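Local coordinates for protein VP2 (Primate bocaparvovirus 1, PDB 7L0Y) that forms the icosahedral T=1 shell of human bocavirus, 60 copies of capsid protein self-assembling into a particle about 26 nm across, at residues 18-23 against 34-39; 74-79 against 152-157; 103-108 against 452-457. One frame throughout, in Å; residues are numbered along the deposited sequence.

Contact 1: 18-23 against 34-39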
loop_
_atom_site.group_PDB
_atom_site.type_symbol
_atom_site.label_atom_id
_atom_site.label_comp_id
_atom_site.label_asym_id
_atom_site.label_seq_id
_atom_site.Cartn_x
_atom_site.Cartn_y
_atom_site.Cartn_z
ATOM N N GLY A 18 -75.351 -44.925 16.027
ATOM C CA GLY A 18 -74.425 -45.794 16.712
ATOM C C GLY A 18 -74.706 -47.238 16.362
ATOM O O GLY A 18 -75.722 -47.565 15.752
ATOM N N GLY A 19 -73.769 -48.097 16.746
ATOM C CA GLY A 19 -73.904 -49.517 16.546
ATOM C C GLY A 19 -74.182 -50.226 17.855
ATOM O O GLY A 19 -74.207 -49.622 18.927
ATOM N N TRP A 20 -74.386 -51.526 17.752
ATOM C CA TRP A 20 -74.564 -52.350 18.930
ATOM C C TRP A 20 -73.203 -52.698 19.509
ATOM O O TRP A 20 -72.294 -53.090 18.782
ATOM C CB TRP A 20 -75.299 -53.619 18.542
ATOM C CG TRP A 20 -75.693 -54.454 19.642
ATOM C CD1 TRP A 20 -74.997 -55.475 20.177
ATOM C CD2 TRP A 20 -76.947 -54.429 20.302
ATOM N NE1 TRP A 20 -75.712 -56.058 21.176
ATOM C CE2 TRP A 20 -76.924 -55.436 21.267
ATOM C CE3 TRP A 20 -78.087 -53.640 20.176
ATOM C CZ2 TRP A 20 -77.991 -55.677 22.109
ATOM C CZ3 TRP A 20 -79.145 -53.878 21.011
ATOM C CH2 TRP A 20 -79.093 -54.887 21.966
ATOM N N VAL A 21 -73.047 -52.542 20.813
ATOM C CA VAL A 21 -71.840 -52.994 21.489
ATOM C C VAL A 21 -72.226 -54.109 22.441
ATOM O O VAL A 21 -73.338 -54.133 22.973
ATOM C CB VAL A 21 -71.093 -51.871 22.243
ATOM C CG1 VAL A 21 -70.676 -50.783 21.290
ATOM C CG2 VAL A 21 -71.914 -51.331 23.406
ATOM N N GLY A 22 -71.310 -55.038 22.637
ATOM C CA GLY A 22 -71.571 -56.152 23.519
ATOM C C GLY A 22 -70.295 -56.897 23.795
ATOM O O GLY A 22 -69.307 -56.773 23.069
ATOM N N GLY A 23 -70.325 -57.667 24.870
ATOM C CA GLY A 23 -69.227 -58.534 25.221
ATOM C C GLY A 23 -68.201 -57.871 26.108
ATOM O O GLY A 23 -68.108 -56.651 26.225
ATOM N N LYS A 34 -69.272 -54.333 27.894
ATOM C CA LYS A 34 -70.064 -53.553 26.959
ATOM C C LYS A 34 -71.445 -54.170 26.882
ATOM O O LYS A 34 -71.574 -55.382 26.716
ATOM C CB LYS A 34 -69.428 -53.534 25.575
ATOM C CG LYS A 34 -68.101 -52.850 25.520
ATOM C CD LYS A 34 -67.565 -52.846 24.114
ATOM C CE LYS A 34 -67.328 -54.248 23.596
ATOM N NZ LYS A 34 -66.283 -54.984 24.363
ATOM N N ASN A 35 -72.470 -53.346 27.008
ATOM C CA ASN A 35 -73.842 -53.818 26.982
ATOM C C ASN A 35 -74.709 -52.830 26.232
ATOM O O ASN A 35 -74.625 -51.630 26.466
ATOM C CB ASN A 35 -74.397 -53.998 28.390
ATOM C CG ASN A 35 -73.890 -55.233 29.062
ATOM O OD1 ASN A 35 -74.392 -56.320 28.821
ATOM N ND2 ASN A 35 -72.884 -55.081 29.907
ATOM N N THR A 36 -75.544 -53.335 25.344
ATOM C CA THR A 36 -76.540 -52.522 24.677
ATOM C C THR A 36 -77.894 -53.144 24.946
ATOM O O THR A 36 -78.030 -54.367 24.925
ATOM C CB THR A 36 -76.311 -52.433 23.170
ATOM O OG1 THR A 36 -74.941 -52.156 22.911
ATOM C CG2 THR A 36 -77.095 -51.291 22.605
ATOM N N ARG A 37 -78.880 -52.309 25.232
ATOM C CA ARG A 37 -80.258 -52.748 25.285
ATOM C C ARG A 37 -81.100 -51.880 24.375
ATOM O O ARG A 37 -80.744 -50.751 24.048
ATOM C CB ARG A 37 -80.857 -52.694 26.691
ATOM C CG ARG A 37 -80.175 -53.537 27.709
ATOM C CD ARG A 37 -80.312 -55.002 27.420
ATOM N NE ARG A 37 -79.701 -55.796 28.471
ATOM C CZ ARG A 37 -78.426 -56.152 28.491
ATOM N NH1 ARG A 37 -77.614 -55.779 27.518
ATOM N NH2 ARG A 37 -77.961 -56.875 29.492
ATOM N N GLN A 38 -82.226 -52.434 23.973
ATOM C CA GLN A 38 -83.296 -51.706 23.322
ATOM C C GLN A 38 -84.298 -51.352 24.407
ATOM O O GLN A 38 -84.822 -52.243 25.078
ATOM C CB GLN A 38 -83.912 -52.573 22.229
ATOM C CG GLN A 38 -85.009 -51.988 21.376
ATOM C CD GLN A 38 -84.573 -50.817 20.537
ATOM O OE1 GLN A 38 -85.096 -49.722 20.673
ATOM N NE2 GLN A 38 -83.570 -51.027 19.705
ATOM N N PHE A 39 -84.545 -50.065 24.602
ATOM C CA PHE A 39 -85.458 -49.620 25.639
ATOM C C PHE A 39 -86.703 -49.032 24.998
ATOM O O PHE A 39 -86.684 -48.603 23.846
ATOM C CB PHE A 39 -84.826 -48.573 26.572
ATOM C CG PHE A 39 -84.512 -47.271 25.903
ATOM C CD1 PHE A 39 -85.477 -46.292 25.785
ATOM C CD2 PHE A 39 -83.260 -47.015 25.413
ATOM C CE1 PHE A 39 -85.200 -45.119 25.171
ATOM C CE2 PHE A 39 -82.979 -45.828 24.815
ATOM C CZ PHE A 39 -83.946 -44.884 24.691
#

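Contact 2: 74-79 against 152-157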
loop_
_atom_site.group_PDB
_atom_site.type_symbol
_atom_site.label_atom_id
_atom_site.label_comp_id
_atom_site.label_asym_id
_atom_site.label_seq_id
_atom_site.Cartn_x
_atom_site.Cartn_y
_atom_site.Cartn_z
ATOM N N PHE A 74 -83.366 -44.416 33.776
ATOM C CA PHE A 74 -82.522 -45.584 33.598
ATOM C C PHE A 74 -81.907 -45.990 34.927
ATOM O O PHE A 74 -81.381 -45.151 35.660
ATOM C CB PHE A 74 -81.413 -45.309 32.585
ATOM C CG PHE A 74 -81.903 -45.101 31.196
ATOM C CD1 PHE A 74 -82.094 -46.170 30.356
ATOM C CD2 PHE A 74 -82.181 -43.839 30.725
ATOM C CE1 PHE A 74 -82.571 -45.991 29.085
ATOM C CE2 PHE A 74 -82.642 -43.658 29.445
ATOM C CZ PHE A 74 -82.832 -44.734 28.623
ATOM N N ASN A 75 -81.977 -47.279 35.233
ATOM C CA ASN A 75 -81.355 -47.843 36.423
ATOM C C ASN A 75 -80.352 -48.908 36.008
ATOM O O ASN A 75 -80.735 -49.980 35.535
ATOM C CB ASN A 75 -82.401 -48.424 37.361
ATOM C CG ASN A 75 -81.809 -48.884 38.658
ATOM O OD1 ASN A 75 -80.787 -48.372 39.098
ATOM N ND2 ASN A 75 -82.445 -49.854 39.283
ATOM N N PHE A 76 -79.072 -48.616 36.192
ATOM C CA PHE A 76 -77.999 -49.541 35.862
ATOM C C PHE A 76 -77.470 -50.311 37.058
ATOM O O PHE A 76 -76.475 -51.020 36.920
ATOM C CB PHE A 76 -76.861 -48.796 35.179
ATOM C CG PHE A 76 -77.242 -48.235 33.864
ATOM C CD1 PHE A 76 -77.178 -49.011 32.729
ATOM C CD2 PHE A 76 -77.712 -46.945 33.764
ATOM C CE1 PHE A 76 -77.543 -48.496 31.520
ATOM C CE2 PHE A 76 -78.081 -46.433 32.561
ATOM C CZ PHE A 76 -77.997 -47.205 31.437
ATOM N N ASN A 77 -78.086 -50.187 38.231
ATOM C CA ASN A 77 -77.418 -50.635 39.446
ATOM C C ASN A 77 -77.761 -52.099 39.726
ATOM O O ASN A 77 -78.742 -52.439 40.386
ATOM C CB ASN A 77 -77.835 -49.730 40.591
ATOM C CG ASN A 77 -77.047 -49.962 41.835
ATOM O OD1 ASN A 77 -75.895 -50.361 41.784
ATOM N ND2 ASN A 77 -77.662 -49.702 42.968
ATOM N N GLN A 78 -76.848 -52.962 39.291
ATOM C CA GLN A 78 -76.857 -54.392 39.546
ATOM C C GLN A 78 -75.711 -54.993 38.748
ATOM O O GLN A 78 -75.316 -54.436 37.728
ATOM C CB GLN A 78 -78.193 -55.029 39.152
ATOM C CG GLN A 78 -78.320 -56.481 39.503
ATOM C CD GLN A 78 -79.715 -56.994 39.345
ATOM O OE1 GLN A 78 -80.651 -56.224 39.191
ATOM N NE2 GLN A 78 -79.865 -58.310 39.341
ATOM N N TYR A 79 -75.212 -56.148 39.183
ATOM C CA TYR A 79 -74.089 -56.754 38.478
ATOM C C TYR A 79 -74.550 -57.559 37.272
ATOM O O TYR A 79 -73.863 -57.593 36.249
ATOM C CB TYR A 79 -73.252 -57.613 39.425
ATOM C CG TYR A 79 -72.454 -56.812 40.419
ATOM C CD1 TYR A 79 -71.246 -56.244 40.064
ATOM C CD2 TYR A 79 -72.893 -56.643 41.716
ATOM C CE1 TYR A 79 -70.513 -55.524 40.961
ATOM C CE2 TYR A 79 -72.166 -55.924 42.616
ATOM C CZ TYR A 79 -70.977 -55.368 42.235
ATOM O OH TYR A 79 -70.250 -54.649 43.140
ATOM N N ASP A 152 -86.548 -52.260 38.506
ATOM C CA ASP A 152 -86.463 -51.337 37.388
ATOM C C ASP A 152 -85.168 -51.477 36.605
ATOM O O ASP A 152 -84.911 -50.679 35.701
ATOM C CB ASP A 152 -86.637 -49.897 37.892
ATOM C CG ASP A 152 -85.599 -49.500 38.929
ATOM O OD1 ASP A 152 -84.617 -50.239 39.134
ATOM O OD2 ASP A 152 -85.772 -48.439 39.563
ATOM N N VAL A 153 -84.343 -52.456 36.948
ATOM C CA VAL A 153 -82.980 -52.545 36.449
ATOM C C VAL A 153 -82.958 -53.026 35.001
ATOM O O VAL A 153 -83.923 -53.615 34.504
ATOM C CB VAL A 153 -82.159 -53.468 37.367
ATOM C CG1 VAL A 153 -82.604 -54.909 37.183
ATOM C CG2 VAL A 153 -80.658 -53.272 37.172
ATOM N N MET A 154 -81.851 -52.751 34.324
ATOM C CA MET A 154 -81.616 -53.197 32.962
ATOM C C MET A 154 -81.819 -54.704 32.846
ATOM O O MET A 154 -81.511 -55.443 33.786
ATOM C CB MET A 154 -80.197 -52.792 32.573
ATOM C CG MET A 154 -79.677 -53.184 31.232
ATOM S SD MET A 154 -78.204 -52.190 30.997
ATOM C CE MET A 154 -77.434 -52.920 29.578
ATOM N N PRO A 155 -82.349 -55.196 31.724
ATOM C CA PRO A 155 -82.631 -56.627 31.620
ATOM C C PRO A 155 -81.339 -57.413 31.546
ATOM O O PRO A 155 -80.332 -56.942 31.022
ATOM C CB PRO A 155 -83.422 -56.739 30.312
ATOM C CG PRO A 155 -83.846 -55.360 30.001
ATOM C CD PRO A 155 -82.719 -54.518 30.478
ATOM N N ASP A 156 -81.388 -58.633 32.068
ATOM C CA ASP A 156 -80.202 -59.472 32.140
ATOM C C ASP A 156 -79.792 -59.945 30.750
ATOM O O ASP A 156 -78.636 -59.800 30.343
ATOM C CB ASP A 156 -80.493 -60.644 33.071
ATOM C CG ASP A 156 -79.281 -61.470 33.375
ATOM O OD1 ASP A 156 -78.172 -61.084 32.968
ATOM O OD2 ASP A 156 -79.439 -62.524 34.021
ATOM N N LEU A 157 -80.738 -60.500 30.003
ATOM C CA LEU A 157 -80.460 -60.914 28.638
ATOM C C LEU A 157 -80.382 -59.700 27.719
ATOM O O LEU A 157 -81.226 -58.806 27.797
ATOM C CB LEU A 157 -81.533 -61.869 28.138
ATOM C CG LEU A 157 -81.553 -63.215 28.850
ATOM C CD1 LEU A 157 -82.756 -63.996 28.413
ATOM C CD2 LEU A 157 -80.286 -63.966 28.532
#

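Contact 3: 103-108 against 452-457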
loop_
_atom_site.group_PDB
_atom_site.type_symbol
_atom_site.label_atom_id
_atom_site.label_comp_id
_atom_site.label_asym_id
_atom_site.label_seq_id
_atom_site.Cartn_x
_atom_site.Cartn_y
_atom_site.Cartn_z
ATOM N N MET A 103 -67.091 -45.200 33.366
ATOM C CA MET A 103 -68.390 -45.593 32.847
ATOM C C MET A 103 -68.767 -44.668 31.704
ATOM O O MET A 103 -68.494 -43.469 31.746
ATOM C CB MET A 103 -69.449 -45.551 33.936
ATOM C CG MET A 103 -70.804 -46.055 33.514
ATOM S SD MET A 103 -71.914 -46.157 34.923
ATOM C CE MET A 103 -73.433 -46.675 34.141
ATOM N N GLN A 104 -69.372 -45.236 30.672
ATOM C CA GLN A 104 -69.781 -44.477 29.501
ATOM C C GLN A 104 -71.148 -44.978 29.074
ATOM O O GLN A 104 -71.316 -46.172 28.824
ATOM C CB GLN A 104 -68.759 -44.642 28.383
ATOM C CG GLN A 104 -68.934 -43.745 27.202
ATOM C CD GLN A 104 -67.783 -43.888 26.236
ATOM O OE1 GLN A 104 -66.820 -44.600 26.512
ATOM N NE2 GLN A 104 -67.874 -43.222 25.094
ATOM N N VAL A 105 -72.122 -44.081 29.000
ATOM C CA VAL A 105 -73.473 -44.425 28.581
ATOM C C VAL A 105 -73.815 -43.625 27.337
ATOM O O VAL A 105 -73.656 -42.402 27.319
ATOM C CB VAL A 105 -74.502 -44.165 29.692
ATOM C CG1 VAL A 105 -75.891 -44.411 29.170
ATOM C CG2 VAL A 105 -74.236 -45.061 30.868
ATOM N N LYS A 106 -74.277 -44.313 26.302
ATOM C CA LYS A 106 -74.794 -43.681 25.100
ATOM C C LYS A 106 -76.270 -44.008 24.959
ATOM O O LYS A 106 -76.680 -45.144 25.187
ATOM C CB LYS A 106 -74.046 -44.143 23.857
ATOM C CG LYS A 106 -72.606 -43.734 23.808
ATOM C CD LYS A 106 -71.945 -44.299 22.577
ATOM C CE LYS A 106 -70.497 -43.881 22.469
ATOM N NZ LYS A 106 -69.855 -44.492 21.278
ATOM N N ILE A 107 -77.059 -43.008 24.588
ATOM C CA ILE A 107 -78.444 -43.194 24.183
ATOM C C ILE A 107 -78.543 -42.758 22.735
ATOM O O ILE A 107 -78.206 -41.618 22.406
ATOM C CB ILE A 107 -79.410 -42.396 25.074
ATOM C CG1 ILE A 107 -79.316 -42.889 26.511
ATOM C CG2 ILE A 107 -80.820 -42.543 24.582
ATOM C CD1 ILE A 107 -79.983 -42.010 27.505
ATOM N N TYR A 108 -78.988 -43.657 21.868
ATOM C CA TYR A 108 -78.878 -43.411 20.439
ATOM C C TYR A 108 -79.913 -44.245 19.703
ATOM O O TYR A 108 -80.644 -45.033 20.301
ATOM C CB TYR A 108 -77.454 -43.699 19.967
ATOM C CG TYR A 108 -77.017 -45.112 20.190
ATOM C CD1 TYR A 108 -77.068 -46.035 19.172
ATOM C CD2 TYR A 108 -76.599 -45.533 21.439
ATOM C CE1 TYR A 108 -76.680 -47.313 19.376
ATOM C CE2 TYR A 108 -76.226 -46.811 21.658
ATOM C CZ TYR A 108 -76.263 -47.702 20.623
ATOM O OH TYR A 108 -75.874 -48.996 20.830
ATOM N N VAL A 452 -79.726 -48.015 24.423
ATOM C CA VAL A 452 -78.746 -47.575 25.406
ATOM C C VAL A 452 -77.592 -48.551 25.391
ATOM O O VAL A 452 -77.799 -49.764 25.415
ATOM C CB VAL A 452 -79.335 -47.461 26.822
ATOM C CG1 VAL A 452 -80.103 -46.222 26.931
ATOM C CG2 VAL A 452 -80.254 -48.626 27.096
ATOM N N SER A 453 -76.384 -48.021 25.347
ATOM C CA SER A 453 -75.183 -48.808 25.526
ATOM C C SER A 453 -74.467 -48.313 26.768
ATOM O O SER A 453 -74.230 -47.113 26.915
ATOM C CB SER A 453 -74.278 -48.726 24.302
ATOM O OG SER A 453 -73.786 -47.420 24.113
ATOM N N CYS A 454 -74.155 -49.233 27.668
ATOM C CA CYS A 454 -73.340 -48.962 28.840
ATOM C C CYS A 454 -71.994 -49.630 28.634
ATOM O O CYS A 454 -71.927 -50.756 28.139
ATOM C CB CYS A 454 -74.017 -49.485 30.107
ATOM S SG CYS A 454 -73.152 -49.137 31.647
ATOM N N GLU A 455 -70.924 -48.931 28.978
ATOM C CA GLU A 455 -69.589 -49.495 28.894
ATOM C C GLU A 455 -68.813 -49.122 30.144
ATOM O O GLU A 455 -68.593 -47.940 30.408
ATOM C CB GLU A 455 -68.881 -49.005 27.640
ATOM C CG GLU A 455 -67.517 -49.589 27.425
ATOM C CD GLU A 455 -66.936 -49.172 26.101
ATOM O OE1 GLU A 455 -67.638 -48.463 25.354
ATOM O OE2 GLU A 455 -65.779 -49.537 25.805
ATOM N N ILE A 456 -68.399 -50.124 30.908
ATOM C CA ILE A 456 -67.692 -49.903 32.160
ATOM C C ILE A 456 -66.302 -50.497 32.042
ATOM O O ILE A 456 -66.146 -51.638 31.603
ATOM C CB ILE A 456 -68.426 -50.509 33.365
ATOM C CG1 ILE A 456 -69.774 -49.838 33.564
ATOM C CG2 ILE A 456 -67.621 -50.326 34.619
ATOM C CD1 ILE A 456 -70.569 -50.456 34.645
ATOM N N VAL A 457 -65.298 -49.724 32.424
ATOM C CA VAL A 457 -63.957 -50.246 32.633
ATOM C C VAL A 457 -63.843 -50.636 34.097
ATOM O O VAL A 457 -64.110 -49.829 34.988
ATOM C CB VAL A 457 -62.888 -49.219 32.246
ATOM C CG1 VAL A 457 -61.518 -49.768 32.544
ATOM C CG2 VAL A 457 -63.008 -48.879 30.785
#

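Contact 1: 18-23 against 34-39
The indole of W20 lies with one face on the side chain of T36: CB of T36 stands almost exactly over the middle of the six-membered ring, 3.5 Å from its centroid and 8° off the normal, a clear CH-pi contact. CG2 of T36 shares that face, 3.5 Å from CE3 of W20, whereas CA of R37 approaches the ring obliquely. The indole also belongs to an interface: it stacks with H207 of the second subunit, meets H133 of that subunit at about a right angle, and gives its NE1 hydrogen to O of E203 there. The second flat group, the guanidinium of R37, whose side chain starts out away from 18-23, bonds within its own strand: NH1 is 3.0 Å from O of T36, which lies in the guanidinium plane, but the donor sits above the carbonyl plane. NH2 of the same arginine reaches O of P155.

T36 has a polar branch as well. With its OG1 anti to the carbonyl carbon (chi1 -47°), the hydroxyl is turned to V21 and donates to O of V21 at 2.5 Å, in the carbonyl plane and on a lone pair, while CG2 is left to the indole. Further along, K34 doubles back: bends at chi3 and chi4 bring NZ to within 3.1 Å of O of G23, entering from above the carbonyl plane. Its own backbone N makes a weak bond to the same oxygen. Between the two grips, CA of G22 offers a CH to O of K34 at 3.3 Å.

Here the segment that leads into strand 23-26 is laid along strand 30-42, the B strand of the parvovirus jelly roll. Side chains rather than a regular backbone pattern fasten it, and T36 does so with both branches, holding an aromatic ring that also stacks on and bonds to the second subunit.

Contact 2: 74-79 against 152-157
A single backbone hydrogen bond joins N75 to M154, and its geometry is uncommon: N of M154 lies 3.2 Å from O of N75, nearly along the C=O axis (178°), not to either side of it, while the N-H itself is bent from the line (140°). Next to it, CA of V153 directs a CH at the same carbonyl oxygen from 3.5 Å, so the N75 carbonyl serves two consecutive residues of a segment that is neither helix nor strand.

M154 then sends its side chain to F76. Extended throughout, with CG anti to the backbone N, the chain brings SD to 3.8 Å from CD1 of F76. The sulfur is 4.8 Å from the ring centroid and well off the normal (69°), a Met-aromatic contact of oblique approach. The F76 ring also meets W162 edge-to-face. In jelly-roll terms, 74-79 leaves strand 71-74, the C strand, while 152-157 belongs to the connection between the E strand, 132-137, and strand 161-169; the contact thus ties two connecting segments together against the buried face of the barrel sheet.

V153 packs against Q78, the two side chains crossing at about a right angle. CG2 of the valine rests 3.6 Å from CB of Q78, and its CG1 touches the OE1 end of the glutamine amide. Within 74-79, OD1 of N75 takes a weak bond from N of N77 at 3.4 Å, consistent with an Asx turn. D152 is bonded through OD2 to the hydroxyl of Y73 and through its backbone O to NE1 of W162.

Contact 3: 103-108 against 452-457
V452 meets I107 as a non-hydrogen-bonded pair: their side chains run side by side, pointing the same way, with CG1 of V452 3.5 Å from CG1 of I107. S453 comes next, paired with K106 by two backbone hydrogen bonds, N of S453 to O of K106 and N of K106 to O of S453, each 2.9 Å long. Its OG, placed between the backbone N and the carbonyl carbon (chi1 65°), nestles beside CB of K106 and lies obliquely to the Y108 ring, 3.5 Å from CE2. C454 returns to the apolar side, a non-hydrogen-bonded partner of V105; its SG reaches diagonally to CE of the fully extended M103 (3.5 Å).

E455 forms the second hydrogen-bonded pair, with Q104. N of E455 is 2.8 Å from O of Q104, and N of Q104 answers to O of E455. On the face shared with S453 and K106 their extended side chains pack alongside, amide and carboxylate planes 5° apart, without bonding: the nearest atoms are the two OE1 oxygens of Q104 and E455, 4.1 Å apart. I456 sets CG1 3.9 Å from CG of M103.

The antiparallel segments, 171° apart in direction, belong to strands 95-118 and 446-462, neighbours in the BIDG sheet of the jelly roll. Strand 30-42 lies along the other edge of 446-462, as the backbone bonding of V452 to R37 indicates, and strand 215-232 flanks 95-118 through backbone hydrogen bonds such as that of V105 with F218. On the face bearing V452, C454 and I107 pack F74, from the C strand of the opposing sheet, and F76 of the loop after it.

Contact 3 is regular sheet from the barrel's BIDG side, contact 1 lays a loop against strand 30-42 of the same sheet, and contact 2 joins irregular segments. Contacts 2 and 3 are largely buried, contact 1 only partly so. Contact 1 lies at a subunit interface and contact 2 has neighbouring subunits at its margin, whereas no other chain touches contact 3. Their chemistry follows: repeated backbone bonds in contact 3, a lone backbone bond with sulfur and aromatic packing in contact 2, and mainly side-chain bonds in contact 1. The backbone O of N35 probably accepts a bond from N of C454, linking contacts 1 and 3; M154 of contact 2 packs on N35, and F76 on M103.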